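Local coordinates for protein putative invasin (Yersinia pseudotuberculosis IP 31758, PDB 5N40) that is an adhesin with a C-type lectin-like fold at its C-terminal end, probably helping the bacterium attach to host cells, at residues V43-G55 with T80-L92. The protein carries 1 engineered substitution. Numbering follows the deposited sequence.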
loop_
_atom_site.group_PDB
_atom_site.type_symbol
_atom_site.label_atom_id
_atom_site.label_comp_id
_atom_site.label_asym_id
_atom_site.label_seq_id
_atom_site.Cartn_x
_atom_site.Cartn_y
_atom_site.Cartn_z
ATOM N N VAL A 43 -9.328 50.276 29.164
ATOM C CA VAL A 43 -8.112 50.990 28.785
ATOM C C VAL A 43 -8.166 51.207 27.280
ATOM O O VAL A 43 -8.078 50.253 26.497
ATOM C CB VAL A 43 -6.846 50.226 29.194
ATOM C CG1 VAL A 43 -5.605 51.036 28.864
ATOM C CG2 VAL A 43 -6.893 49.885 30.679
ATOM N N THR A 44 -8.294 52.462 26.870
ATOM C CA THR A 44 -8.503 52.813 25.473
ATOM C C THR A 44 -7.215 53.324 24.832
ATOM O O THR A 44 -6.255 53.695 25.510
ATOM C CB THR A 44 -9.614 53.866 25.356
ATOM O OG1 THR A 44 -9.228 55.063 26.041
ATOM C CG2 THR A 44 -10.912 53.342 25.966
ATOM N N GLY A 45 -7.204 53.323 23.500
ATOM C CA GLY A 45 -6.126 53.935 22.747
ATOM C C GLY A 45 -4.806 53.196 22.788
ATOM O O GLY A 45 -3.761 53.805 22.545
ATOM N N GLN A 46 -4.817 51.904 23.075
ATOM C CA GLN A 46 -3.581 51.153 23.236
ATOM C C GLN A 46 -3.126 50.505 21.930
ATOM O O GLN A 46 -3.893 50.343 20.976
ATOM C CB GLN A 46 -3.751 50.084 24.311
ATOM C CG GLN A 46 -4.140 50.657 25.658
ATOM C CD GLN A 46 -3.145 51.691 26.147
ATOM O OE1 GLN A 46 -2.007 51.363 26.482
ATOM N NE2 GLN A 46 -3.566 52.952 26.171
ATOM N N THR A 47 -1.844 50.127 21.911
ATOM C CA THR A 47 -1.216 49.454 20.774
ATOM C C THR A 47 -1.157 47.969 21.107
ATOM O O THR A 47 -0.276 47.519 21.846
ATOM C CB THR A 47 0.164 50.039 20.505
ATOM O OG1 THR A 47 0.014 51.429 20.186
ATOM C CG2 THR A 47 0.857 49.306 19.341
ATOM N N VAL A 48 -2.107 47.217 20.560
ATOM C CA VAL A 48 -2.328 45.817 20.898
ATOM C C VAL A 48 -1.939 44.948 19.709
ATOM O O VAL A 48 -2.232 45.285 18.554
ATOM C CB VAL A 48 -3.804 45.597 21.293
ATOM C CG1 VAL A 48 -4.114 44.119 21.534
ATOM C CG2 VAL A 48 -4.133 46.417 22.528
ATOM N N ALA A 49 -1.263 43.836 19.993
ATOM C CA ALA A 49 -0.906 42.852 18.982
ATOM C C ALA A 49 -1.253 41.465 19.496
ATOM O O ALA A 49 -1.139 41.192 20.694
ATOM C CB ALA A 49 0.584 42.921 18.625
ATOM N N PHE A 50 -1.689 40.599 18.585
ATOM C CA PHE A 50 -1.980 39.205 18.887
ATOM C C PHE A 50 -0.989 38.301 18.167
ATOM O O PHE A 50 -0.463 38.644 17.107
ATOM C CB PHE A 50 -3.399 38.813 18.454
ATOM C CG PHE A 50 -4.503 39.617 19.108
ATOM C CD1 PHE A 50 -4.383 40.101 20.399
ATOM C CD2 PHE A 50 -5.678 39.876 18.415
ATOM C CE1 PHE A 50 -5.413 40.834 20.979
ATOM C CE2 PHE A 50 -6.698 40.609 18.983
ATOM C CZ PHE A 50 -6.569 41.089 20.264
ATOM N N THR A 51 -0.739 37.133 18.752
ATOM C CA THR A 51 -0.014 36.073 18.067
ATOM C C THR A 51 -0.828 34.790 18.154
ATOM O O THR A 51 -1.646 34.612 19.057
ATOM C CB THR A 51 1.386 35.850 18.655
ATOM O OG1 THR A 51 1.281 35.263 19.958
ATOM C CG2 THR A 51 2.137 37.170 18.749
ATOM N N SER A 52 -0.591 33.893 17.199
ATOM C CA SER A 52 -1.243 32.592 17.173
ATOM C C SER A 52 -0.255 31.548 16.672
ATOM O O SER A 52 0.506 31.812 15.740
ATOM C CB SER A 52 -2.470 32.584 16.266
ATOM O OG SER A 52 -3.096 31.307 16.285
ATOM N N THR A 53 -0.298 30.352 17.271
ATOM C CA THR A 53 0.611 29.282 16.860
ATOM C C THR A 53 0.207 28.656 15.530
ATOM O O THR A 53 1.044 28.020 14.873
ATOM C CB THR A 53 0.684 28.199 17.938
ATOM O OG1 THR A 53 -0.624 27.677 18.212
ATOM C CG2 THR A 53 1.292 28.764 19.220
ATOM N N LEU A 54 -1.042 28.836 15.116
ATOM C CA LEU A 54 -1.551 28.320 13.858
ATOM C C LEU A 54 -2.338 29.412 13.150
ATOM O O LEU A 54 -2.968 30.258 13.790
ATOM C CB LEU A 54 -2.451 27.091 14.079
ATOM C CG LEU A 54 -1.826 25.852 14.716
ATOM C CD1 LEU A 54 -2.926 24.832 15.039
ATOM C CD2 LEU A 54 -0.757 25.259 13.805
ATOM N N GLY A 55 -2.304 29.383 11.823
ATOM C CA GLY A 55 -3.050 30.335 11.031
ATOM C C GLY A 55 -2.372 31.690 10.980
ATOM O O GLY A 55 -1.225 31.872 11.399
ATOM N N THR A 80 -4.014 22.807 17.967
ATOM C CA THR A 80 -4.615 23.810 18.836
ATOM C C THR A 80 -3.867 25.124 18.656
ATOM O O THR A 80 -2.658 25.193 18.903
ATOM C CB THR A 80 -4.579 23.365 20.296
ATOM O OG1 THR A 80 -5.220 22.087 20.421
ATOM C CG2 THR A 80 -5.292 24.394 21.182
ATOM N N ALA A 81 -4.582 26.158 18.216
ATOM C CA ALA A 81 -4.002 27.492 18.107
ATOM C C ALA A 81 -4.011 28.147 19.479
ATOM O O ALA A 81 -5.082 28.389 20.045
ATOM C CB ALA A 81 -4.777 28.351 17.111
ATOM N N SER A 82 -2.828 28.414 20.025
ATOM C CA SER A 82 -2.708 29.169 21.263
ATOM C C SER A 82 -2.490 30.634 20.925
ATOM O O SER A 82 -1.605 30.965 20.131
ATOM C CB SER A 82 -1.553 28.642 22.110
ATOM O OG SER A 82 -1.802 27.310 22.524
ATOM N N LEU A 83 -3.293 31.498 21.534
ATOM C CA LEU A 83 -3.308 32.924 21.243
ATOM C C LEU A 83 -2.662 33.681 22.392
ATOM O O LEU A 83 -2.969 33.415 23.558
ATOM C CB LEU A 83 -4.741 33.415 21.042
ATOM C CG LEU A 83 -5.553 32.692 19.967
ATOM C CD1 LEU A 83 -7.036 33.018 20.106
ATOM C CD2 LEU A 83 -5.057 33.085 18.606
ATOM N N SER A 84 -1.787 34.629 22.064
ATOM C CA SER A 84 -1.181 35.502 23.061
ATOM C C SER A 84 -1.382 36.956 22.656
ATOM O O SER A 84 -1.720 37.268 21.510
ATOM C CB SER A 84 0.314 35.220 23.242
ATOM O OG SER A 84 1.049 35.644 22.112
ATOM N N VAL A 85 -1.177 37.850 23.619
ATOM C CA VAL A 85 -1.423 39.272 23.421
ATOM C C VAL A 85 -0.287 40.063 24.057
ATOM O O VAL A 85 0.207 39.708 25.131
ATOM C CB VAL A 85 -2.790 39.684 24.015
ATOM C CG1 VAL A 85 -2.912 39.220 25.451
ATOM C CG2 VAL A 85 -3.000 41.186 23.911
ATOM N N ASN A 86 0.133 41.132 23.384
ATOM C CA ASN A 86 1.081 42.064 23.972
ATOM C C ASN A 86 0.617 43.489 23.692
ATOM O O ASN A 86 -0.131 43.748 22.744
ATOM C CB ASN A 86 2.528 41.830 23.469
ATOM C CG ASN A 86 2.669 41.934 21.968
ATOM O OD1 ASN A 86 2.677 43.028 21.407
ATOM N ND2 ASN A 86 2.825 40.788 21.306
ATOM N N VAL A 87 1.053 44.401 24.554
ATOM C CA VAL A 87 0.684 45.810 24.503
ATOM C C VAL A 87 1.980 46.601 24.524
ATOM O O VAL A 87 2.798 46.419 25.432
ATOM C CB VAL A 87 -0.209 46.211 25.690
ATOM C CG1 VAL A 87 -0.585 47.685 25.610
ATOM C CG2 VAL A 87 -1.451 45.327 25.755
ATOM N N ASP A 88 2.180 47.457 23.525
ATOM C CA ASP A 88 3.444 48.179 23.381
ATOM C C ASP A 88 4.623 47.206 23.357
ATOM O O ASP A 88 5.700 47.504 23.865
ATOM C CB ASP A 88 3.642 49.204 24.504
ATOM C CG ASP A 88 2.611 50.312 24.488
ATOM O OD1 ASP A 88 2.218 50.757 23.389
ATOM O OD2 ASP A 88 2.213 50.741 25.590
ATOM N N GLY A 89 4.417 46.021 22.788
ATOM C CA GLY A 89 5.484 45.053 22.662
ATOM C C GLY A 89 5.773 44.240 23.908
ATOM O O GLY A 89 6.701 43.420 23.882
ATOM N N ASN A 90 5.012 44.429 24.982
ATOM C CA ASN A 90 5.202 43.717 26.241
ATOM C C ASN A 90 4.058 42.729 26.445
ATOM O O ASN A 90 2.887 43.086 26.279
ATOM C CB ASN A 90 5.261 44.703 27.414
ATOM C CG ASN A 90 6.114 45.939 27.114
ATOM O OD1 ASN A 90 7.242 45.834 26.630
ATOM N ND2 ASN A 90 5.558 47.118 27.384
ATOM N N ASN A 91 4.390 41.493 26.818
ATOM C CA ASN A 91 3.361 40.472 26.956
ATOM C C ASN A 91 2.372 40.855 28.042
ATOM O O ASN A 91 2.761 41.306 29.121
ATOM C CB ASN A 91 3.973 39.111 27.300
ATOM C CG ASN A 91 2.912 38.023 27.468
ATOM O OD1 ASN A 91 2.270 37.614 26.501
ATOM N ND2 ASN A 91 2.724 37.555 28.700
ATOM N N LEU A 92 1.086 40.667 27.747
ATOM C CA LEU A 92 0.021 40.792 28.734
ATOM C C LEU A 92 -0.391 39.385 29.146
ATOM O O LEU A 92 -0.985 38.648 28.352
ATOM C CB LEU A 92 -1.166 41.571 28.172
ATOM C CG LEU A 92 -2.356 41.707 29.118
ATOM C CD1 LEU A 92 -2.011 42.623 30.280
ATOM C CD2 LEU A 92 -3.586 42.207 28.373
HETATM O O HOH W 1 -0.470 50.809 24.224
HETATM O O HOH W 2 1.907 52.615 21.438
HETATM O O HOH W 3 1.836 45.522 21.100
HETATM O O HOH W 4 0.612 32.330 20.555
HETATM O O HOH W 5 0.195 25.037 18.103
#
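T80 and A81 meet L54 just beyond the ladder: L54 CD1 lies 3.7 Å from T80 N, and L54 CB packs on A81 CB. At S82 a side chain replaces a backbone acceptor. T53 OG1, held between its own backbone N and carbonyl carbon (chi1 57°), accepts a hydrogen bond from S82 N at 2.9 Å, while S82 O takes the bent bond from T53 N. L83 turns inward, its CD2 3.5 Å from S52 OG; that hydroxyl donates to L54 O, on a lone pair, two residues on. S84 and T51 then exchange both backbone bonds. V85 slides CG2 against the edge of the F50 ring, 3.8 Å from CE1 and in the ring plane, and also meets V48 CG1; V31, L33 and V60 of the same invasin-type domain pack on V48, F50 or L83 from within. N86 and A49 form the next antiparallel hydrogen-bonded pair, and N86 OD1 hangs beside A49 CB at 3.5 Å. V87 begins a type I' turn with CG1 near Q46 OE1, 4.0 Å away. D88 N reaches T47 O at 3.0 Å, and its OD1 shares a water with T47 OG1. The antiparallel ladder thus adds an outermost strand to the sheet, with one largely apolar face, of V48, F50, L83, V85 and V87, turned to the domain core and the other, bearing T51, S84 and N86, polar and hydrated.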